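Local coordinates for 3-carboxy-cis,cis-muconate cycloisomerase (Acinetobacter calcoaceticus, PDB 1Q5N), which belongs to the lyase family that includes adenylosuccinate lyase, a group of mainly helical enzymes, and assembles from four chains, at residues 61-65 and 66-70; 76-80 and 81-85; 162-166 and 167-171; 436-439 and 440-444. All coordinates share one frame; numbering follows the deposited sequence.

Contact 1. Residues 61-65 and 66-70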
# COMPACT_ATOMS: atom_id res chain seq x y z
N THR A 61 41.06 3.39 10.79
CA THR A 61 40.93 4.77 10.26
C THR A 61 40.45 4.86 8.82
O THR A 61 40.51 5.93 8.22
CB THR A 61 42.27 5.53 10.28
OG1 THR A 61 43.17 4.92 9.33
CG2 THR A 61 42.85 5.55 11.69
N ALA A 62 39.99 3.75 8.25
CA ALA A 62 39.56 3.76 6.86
C ALA A 62 38.43 4.74 6.63
O ALA A 62 38.37 5.38 5.58
CB ALA A 62 39.14 2.36 6.44
N ILE A 63 37.55 4.86 7.61
CA ILE A 63 36.41 5.73 7.49
C ILE A 63 36.82 7.16 7.20
O ILE A 63 36.16 7.86 6.45
CB ILE A 63 35.56 5.71 8.77
CG1 ILE A 63 34.27 6.51 8.54
CG2 ILE A 63 36.36 6.29 9.94
CD1 ILE A 63 33.27 5.76 7.68
N ASP A 64 37.93 7.59 7.79
CA ASP A 64 38.41 8.95 7.55
C ASP A 64 39.12 9.12 6.24
O ASP A 64 39.17 10.23 5.69
CB ASP A 64 39.32 9.39 8.70
CG ASP A 64 38.56 9.50 9.99
OD1 ASP A 64 37.62 10.33 10.03
OD2 ASP A 64 38.87 8.74 10.94
N LYS A 65 39.63 8.02 5.71
CA LYS A 65 40.33 8.08 4.43
C LYS A 65 39.44 7.86 3.20
O LYS A 65 39.84 8.19 2.09
CB LYS A 65 41.45 7.05 4.41
CG LYS A 65 42.52 7.26 5.47
CD LYS A 65 43.55 6.17 5.30
CE LYS A 65 44.64 6.21 6.32
NZ LYS A 65 45.56 5.09 5.95
N ILE A 66 38.23 7.33 3.39
CA ILE A 66 37.31 7.08 2.29
C ILE A 66 36.67 8.34 1.65
O ILE A 66 36.20 9.22 2.35
CB ILE A 66 36.24 6.08 2.78
CG1 ILE A 66 36.82 4.67 2.64
CG2 ILE A 66 34.94 6.28 2.03
CD1 ILE A 66 36.03 3.67 3.28
N ASP A 67 36.68 8.41 0.32
CA ASP A 67 36.13 9.56 -0.43
C ASP A 67 34.65 9.34 -0.73
O ASP A 67 34.30 8.60 -1.66
CB ASP A 67 36.88 9.75 -1.76
CG ASP A 67 36.38 10.95 -2.56
OD1 ASP A 67 35.54 11.70 -2.05
OD2 ASP A 67 36.85 11.14 -3.71
N PHE A 68 33.78 10.00 0.04
CA PHE A 68 32.36 9.82 -0.12
C PHE A 68 31.76 10.33 -1.40
O PHE A 68 30.74 9.81 -1.85
CB PHE A 68 31.63 10.33 1.12
CG PHE A 68 31.71 9.38 2.29
CD1 PHE A 68 32.83 9.38 3.12
CD2 PHE A 68 30.69 8.46 2.53
CE1 PHE A 68 32.93 8.45 4.18
CE2 PHE A 68 30.77 7.55 3.58
CZ PHE A 68 31.89 7.54 4.41
N ASP A 69 32.39 11.31 -2.03
CA ASP A 69 31.88 11.79 -3.31
C ASP A 69 32.23 10.78 -4.39
O ASP A 69 31.42 10.47 -5.29
CB ASP A 69 32.50 13.14 -3.65
CG ASP A 69 31.95 14.24 -2.80
OD1 ASP A 69 30.77 14.63 -3.05
OD2 ASP A 69 32.67 14.69 -1.87
N ALA A 70 33.45 10.27 -4.31
CA ALA A 70 33.87 9.27 -5.27
C ALA A 70 32.91 8.09 -5.08
O ALA A 70 32.38 7.57 -6.03
CB ALA A 70 35.32 8.85 -4.98
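The phenyl ring of F68 turns its edge to I63: CD1 of the isoleucine lies near the ring plane, 4.0 Å from F68 CZ, and the carbonyl oxygen I63 O also lies in plane at the edge, 4.0 Å from F68 CE1. One face of the ring takes the CG2 methyl of I66, set off toward the rim. The setting is a helix-to-helix corner, where the short helix 62-65 stops and helix 68-78 begins after a two-residue link. I63 spans the link because CG1 is anti to its backbone N (chi1 -173°) and the second torsion then bends CD1 across to the ring. The last turn of the first helix is closed by I66 N, which donates to A62 O at 2.9 Å. The same oxygen is flanked by the I66 side chain, whose CG1 is 3.4 Å from A62 O. Beyond this link, I66 and F68 both pack on V27 of helix 23-43, while I66 also touches Q88 and I92 of helix 82-94. The second helix opens with an aspartate N-cap, a textbook way of satisfying the first N-H groups of a helix. D67 reaches forward over the first turn of helix 68-78, and OD1 accepts a weak bond from A70 N at 3.4 Å. D69 N gives a shorter one, 3.2 Å from D67 OD1, and approaches from above the carboxylate plane, 53° out of it.

Contact 2. Residues 76-80 and 81-85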
# COMPACT_ATOMS: atom_id res chain seq x y z
N GLY A 76 26.32 4.84 -8.39
CA GLY A 76 25.34 4.94 -9.45
C GLY A 76 25.73 4.10 -10.64
O GLY A 76 24.86 3.59 -11.36
N LEU A 77 27.02 3.93 -10.87
CA LEU A 77 27.47 3.15 -12.03
C LEU A 77 27.57 1.64 -11.76
O LEU A 77 27.29 0.80 -12.65
CB LEU A 77 28.82 3.69 -12.55
CG LEU A 77 28.85 5.21 -12.88
CD1 LEU A 77 30.29 5.69 -13.28
CD2 LEU A 77 27.86 5.49 -14.02
N ALA A 78 27.96 1.27 -10.55
CA ALA A 78 28.08 -0.13 -10.22
C ALA A 78 26.72 -0.79 -9.84
O ALA A 78 26.52 -2.00 -10.00
CB ALA A 78 29.10 -0.28 -9.08
N GLY A 79 25.77 0.00 -9.34
CA GLY A 79 24.49 -0.57 -8.98
C GLY A 79 24.36 -0.92 -7.50
O GLY A 79 23.31 -1.40 -7.10
N ASN A 80 25.45 -0.77 -6.73
CA ASN A 80 25.47 -0.97 -5.29
C ASN A 80 26.73 -0.34 -4.69
O ASN A 80 27.70 -0.10 -5.39
CB ASN A 80 25.33 -2.45 -4.85
CG ASN A 80 26.56 -3.28 -5.05
OD1 ASN A 80 27.63 -3.03 -4.46
ND2 ASN A 80 26.42 -4.30 -5.88
N ILE A 81 26.66 -0.06 -3.40
CA ILE A 81 27.73 0.57 -2.70
C ILE A 81 28.92 -0.32 -2.41
O ILE A 81 30.04 0.17 -2.34
CB ILE A 81 27.24 1.08 -1.34
CG1 ILE A 81 26.06 2.02 -1.57
CG2 ILE A 81 28.35 1.83 -0.61
CD1 ILE A 81 25.34 2.33 -0.27
N ALA A 82 28.68 -1.62 -2.25
CA ALA A 82 29.78 -2.49 -1.86
C ALA A 82 30.93 -2.54 -2.85
O ALA A 82 32.09 -2.51 -2.44
CB ALA A 82 29.27 -3.89 -1.59
N ILE A 83 30.63 -2.60 -4.15
CA ILE A 83 31.67 -2.70 -5.17
C ILE A 83 32.72 -1.56 -5.11
O ILE A 83 33.90 -1.83 -5.00
CB ILE A 83 31.01 -2.85 -6.58
CG1 ILE A 83 30.47 -4.29 -6.74
CG2 ILE A 83 32.02 -2.59 -7.71
CD1 ILE A 83 29.55 -4.48 -7.91
N PRO A 84 32.29 -0.30 -5.16
CA PRO A 84 33.26 0.80 -5.12
C PRO A 84 33.85 0.90 -3.71
O PRO A 84 34.93 1.41 -3.52
CB PRO A 84 32.41 2.02 -5.45
CG PRO A 84 31.18 1.46 -6.11
CD PRO A 84 30.93 0.22 -5.36
N PHE A 85 33.11 0.44 -2.71
CA PHE A 85 33.62 0.50 -1.37
C PHE A 85 34.81 -0.46 -1.23
O PHE A 85 35.82 -0.11 -0.63
CB PHE A 85 32.51 0.14 -0.39
CG PHE A 85 33.01 -0.39 0.91
CD1 PHE A 85 33.41 0.47 1.92
CD2 PHE A 85 33.05 -1.76 1.14
CE1 PHE A 85 33.87 -0.05 3.15
CE2 PHE A 85 33.51 -2.28 2.36
CZ PHE A 85 33.90 -1.43 3.36
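A78, in the last turn of helix 68-78, directs its methyl at the start of the next helix: CB sits 4.0 Å from I83 CG2 and equally 4.0 Å from P84 CG, so one small side chain meets both a branched methyl and a proline ring. G79 then leaves the helix with phi at 96°, a value that glycine adopts readily, and its carbonyl oxygen is hydrogen-bonded to H325 NE2. N80 follows and carries most of the contact. Its CG lies between the backbone N and the carbonyl carbon (chi1 75°), which folds the amide forward over the coming turn. There OD1 accepts from I83 N at 3.0 Å in a fairly straight bond, the donor only slightly tilted from the carbonyl plane. The N80 and I83 side chains cross at about a right angle, with N80 ND2 3.7 Å from I83 CD1. Meanwhile the backbone oxygen N80 O lies 3.2 Å from P84 CD; proline has no N-H to offer, so the usual helical bond to this oxygen is missing from the turn, and the regular pattern appears one step later, with F85 N donating to I81 O. N80 and I83 also touch S110 of helix 110-146, and I81 packs on Y8 of the second subunit. Taken together, this is a short turn between two successive helices that pack on each other, a glycine ending one and an asparagine capping the next.

Contact 3. Residues 162-166 and 167-171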
# COMPACT_ATOMS: atom_id res chain seq x y z
N LEU A 162 -20.61 4.95 28.13
CA LEU A 162 -20.71 4.65 29.56
C LEU A 162 -19.40 5.11 30.15
O LEU A 162 -18.41 5.26 29.43
CB LEU A 162 -20.87 3.15 29.79
CG LEU A 162 -22.16 2.44 29.39
CD1 LEU A 162 -22.01 0.93 29.75
CD2 LEU A 162 -23.40 3.04 30.14
N PRO A 163 -19.36 5.34 31.47
CA PRO A 163 -18.11 5.79 32.12
C PRO A 163 -17.01 4.75 32.07
O PRO A 163 -17.31 3.56 32.04
CB PRO A 163 -18.53 6.01 33.60
CG PRO A 163 -20.05 5.97 33.57
CD PRO A 163 -20.37 4.99 32.48
N ILE A 164 -15.76 5.20 32.06
CA ILE A 164 -14.58 4.29 32.20
C ILE A 164 -13.64 5.12 33.10
O ILE A 164 -14.11 6.09 33.71
CB ILE A 164 -13.82 3.98 30.83
CG1 ILE A 164 -13.33 5.30 30.19
CG2 ILE A 164 -14.76 3.25 29.90
CD1 ILE A 164 -12.34 5.09 29.03
N THR A 165 -12.36 4.73 33.25
CA THR A 165 -11.42 5.60 33.99
C THR A 165 -10.24 5.80 33.04
O THR A 165 -9.97 4.98 32.16
CB THR A 165 -10.90 5.00 35.33
OG1 THR A 165 -10.06 3.87 35.05
CG2 THR A 165 -12.08 4.58 36.26
N LEU A 166 -9.54 6.92 33.20
CA LEU A 166 -8.40 7.20 32.38
C LEU A 166 -7.40 6.07 32.58
O LEU A 166 -6.74 5.64 31.64
CB LEU A 166 -7.80 8.53 32.79
CG LEU A 166 -6.43 8.81 32.17
CD1 LEU A 166 -6.59 8.79 30.67
CD2 LEU A 166 -5.85 10.18 32.63
N GLY A 167 -7.30 5.59 33.81
CA GLY A 167 -6.37 4.51 34.10
C GLY A 167 -6.67 3.30 33.25
O GLY A 167 -5.77 2.54 32.90
N HIS A 168 -7.94 3.05 32.92
CA HIS A 168 -8.21 1.89 32.08
C HIS A 168 -7.61 2.07 30.62
O HIS A 168 -7.04 1.14 30.08
CB HIS A 168 -9.68 1.62 32.02
CG HIS A 168 -10.01 0.29 31.43
ND1 HIS A 168 -11.00 0.12 30.49
CD2 HIS A 168 -9.52 -0.95 31.68
CE1 HIS A 168 -11.12 -1.17 30.20
NE2 HIS A 168 -10.22 -1.84 30.91
N LYS A 169 -7.74 3.26 30.02
CA LYS A 169 -7.12 3.49 28.71
C LYS A 169 -5.60 3.26 28.84
O LYS A 169 -4.99 2.59 27.98
CB LYS A 169 -7.32 4.95 28.25
CG LYS A 169 -8.70 5.33 27.79
CD LYS A 169 -8.65 6.75 27.26
CE LYS A 169 -9.89 7.11 26.45
NZ LYS A 169 -10.07 6.33 25.19
N LEU A 170 -4.99 3.80 29.90
CA LEU A 170 -3.55 3.65 30.13
C LEU A 170 -3.14 2.18 30.32
O LEU A 170 -2.08 1.76 29.81
CB LEU A 170 -3.10 4.50 31.32
CG LEU A 170 -3.14 6.01 31.00
CD1 LEU A 170 -3.12 6.86 32.28
CD2 LEU A 170 -1.95 6.31 30.15
N ALA A 171 -3.98 1.40 31.01
CA ALA A 171 -3.64 -0.01 31.20
C ALA A 171 -3.71 -0.74 29.85
O ALA A 171 -2.88 -1.62 29.56
CB ALA A 171 -4.59 -0.66 32.24
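I164 and K169 cross at about a right angle, the isoleucine reaching forward from the strand so that its CD1 touches the aliphatic part of the lysine, 3.9 Å from K169 CG. Beyond that point the K169 chain bends at its last torsion, and NZ forms a salt bridge with E318 of the third subunit and a hydrogen bond with H317 of the same subunit. L166 and L170, one helical turn apart, meet more obliquely: L170 CD1 rests 3.8 Å from L166 CG. Beneath them the backbone already follows the helical pattern, L170 N donating to L166 O at 3.1 Å. T165 caps the helix. Its hydroxyl is held between the backbone N and the carbonyl carbon (chi1 68°), the rotamer that brings OG1 within 3.1 Å of H168 N. That N-H is shared, since it also donates to T165 O at 2.9 Å, sitting well above the carbonyl plane rather than on a lone pair. T165 OG1 is in turn hydrogen-bonded to R148 O, and H168 NE2 to Q441 OE1. The whole is a strand-to-helix junction with a threonine N-cap, strand 163-165 and the helix segment 167-171 being inclined at 61°. Within this chain the strand lies at the edge of a three-stranded antiparallel sheet, pairing with 151-156; helix 166-191 leaves from it with helix 438-447 against T165 and H168, and helix 110-146 against L170.

Contact 4. Residues 436-439 and 440-444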
# COMPACT_ATOMS: atom_id res chain seq x y z
N GLY A 436 -18.13 -1.67 36.33
CA GLY A 436 -17.95 -3.10 36.16
C GLY A 436 -16.63 -3.64 36.70
O GLY A 436 -16.24 -3.32 37.82
N ASN A 437 -15.91 -4.44 35.92
CA ASN A 437 -14.66 -4.98 36.44
C ASN A 437 -13.43 -4.22 35.96
O ASN A 437 -12.37 -4.81 35.80
CB ASN A 437 -14.53 -6.47 36.10
CG ASN A 437 -14.02 -6.70 34.67
OD1 ASN A 437 -14.24 -5.88 33.76
ND2 ASN A 437 -13.35 -7.83 34.46
N ILE A 438 -13.54 -2.91 35.77
CA ILE A 438 -12.37 -2.15 35.32
C ILE A 438 -11.14 -2.24 36.26
O ILE A 438 -10.01 -2.25 35.80
CB ILE A 438 -12.72 -0.66 35.06
CG1 ILE A 438 -13.37 -0.52 33.69
CG2 ILE A 438 -11.51 0.20 35.17
CD1 ILE A 438 -13.76 0.89 33.39
N GLN A 439 -11.37 -2.29 37.58
CA GLN A 439 -10.26 -2.36 38.54
C GLN A 439 -9.58 -3.71 38.46
O GLN A 439 -8.36 -3.78 38.58
CB GLN A 439 -10.75 -2.02 39.97
CG GLN A 439 -11.32 -0.56 40.04
CD GLN A 439 -10.34 0.45 39.48
OE1 GLN A 439 -9.14 0.27 39.59
NE2 GLN A 439 -10.84 1.54 38.89
N ASP A 440 -10.35 -4.79 38.23
CA ASP A 440 -9.74 -6.11 38.06
C ASP A 440 -8.83 -6.08 36.82
O ASP A 440 -7.71 -6.64 36.82
CB ASP A 440 -10.79 -7.23 37.82
CG ASP A 440 -11.63 -7.56 39.06
OD1 ASP A 440 -11.30 -7.07 40.17
OD2 ASP A 440 -12.63 -8.31 38.92
N GLN A 441 -9.31 -5.42 35.73
CA GLN A 441 -8.50 -5.36 34.50
C GLN A 441 -7.24 -4.56 34.73
O GLN A 441 -6.15 -4.98 34.29
CB GLN A 441 -9.30 -4.77 33.33
CG GLN A 441 -10.41 -5.71 32.79
CD GLN A 441 -11.20 -5.05 31.65
OE1 GLN A 441 -10.63 -4.63 30.64
NE2 GLN A 441 -12.52 -4.95 31.82
N ILE A 442 -7.35 -3.42 35.42
CA ILE A 442 -6.14 -2.66 35.67
C ILE A 442 -5.16 -3.50 36.55
O ILE A 442 -3.96 -3.51 36.29
CB ILE A 442 -6.47 -1.31 36.33
CG1 ILE A 442 -7.30 -0.46 35.34
CG2 ILE A 442 -5.16 -0.62 36.81
CD1 ILE A 442 -7.69 0.95 35.83
N ASP A 443 -5.67 -4.21 37.56
CA ASP A 443 -4.79 -5.02 38.41
C ASP A 443 -4.13 -6.13 37.58
O ASP A 443 -2.96 -6.46 37.78
CB ASP A 443 -5.55 -5.70 39.58
CG ASP A 443 -5.97 -4.72 40.67
OD1 ASP A 443 -5.26 -3.72 40.90
OD2 ASP A 443 -7.02 -4.99 41.30
N ALA A 444 -4.93 -6.75 36.71
CA ALA A 444 -4.43 -7.82 35.86
C ALA A 444 -3.26 -7.30 35.01
O ALA A 444 -2.24 -8.00 34.93
CB ALA A 444 -5.56 -8.40 34.98
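N437 and Q441 join their side-chain amides across the first turn of helix 438-447, in the C-terminal part of this lyase-family fold. N437 occupies the N-cap position, yet its side chain caps no backbone N-H. With chi1 at 81°, CG stands between the backbone N and the carbonyl carbon, and OD1 points instead to Q441 NE2, 2.8 Å away. The Q441 side chain meets it with CG anti to the carbonyl carbon and then runs extended to the amide, so that the two side chains cross nearly perpendicularly. Their amide planes are 52° apart: the N437 oxygen lies in the plane of the Q441 amide, whereas the donor is tilted by 32° from the N437 carbonyl plane. Below, Q441 N donates to N437 O at 3.1 Å, so the two residues are tied by both backbone and side chain. Further bonds to the third subunit fix the amide rotations: Q441 NE2 also reaches G201 O, Q441 OE1 accepts from T229 N, and N437 ND2 pairs with S211 OG, all of that subunit. On another side of the helix, Q439 bends at its second torsion; its OE1 is hydrogen-bonded to R148, and D443 OD1 forms a salt bridge with the same arginine. The bent Q439 chain runs alongside I442, pointing the same way. I442 N donates to I438 O at 2.9 Å, and I442 CG1 comes within 3.3 Å of that oxygen. One turn apart, the two isoleucines cross obliquely, I438 CG2 lying 3.9 Å from I442 CD1.

The four contacts form two groups on opposite sides of the chain's centre. Contacts 1 and 2 come first along the chain, at the two ends of helix 68-78, with centres about 14 Å apart; together they cover the links that join helices 62-65, 68-78 and 82-94. Contacts 3 and 4 lie far away, the centres of contacts 1 and 3 being about 55 Å apart. Although well separated in sequence, contacts 3 and 4 have centres only about 10 Å apart and touch directly, I438 packing on I164. The start of helix 166-191 and that of helix 438-447 thus meet, and both contacts face the third subunit, placing them at an assembly interface.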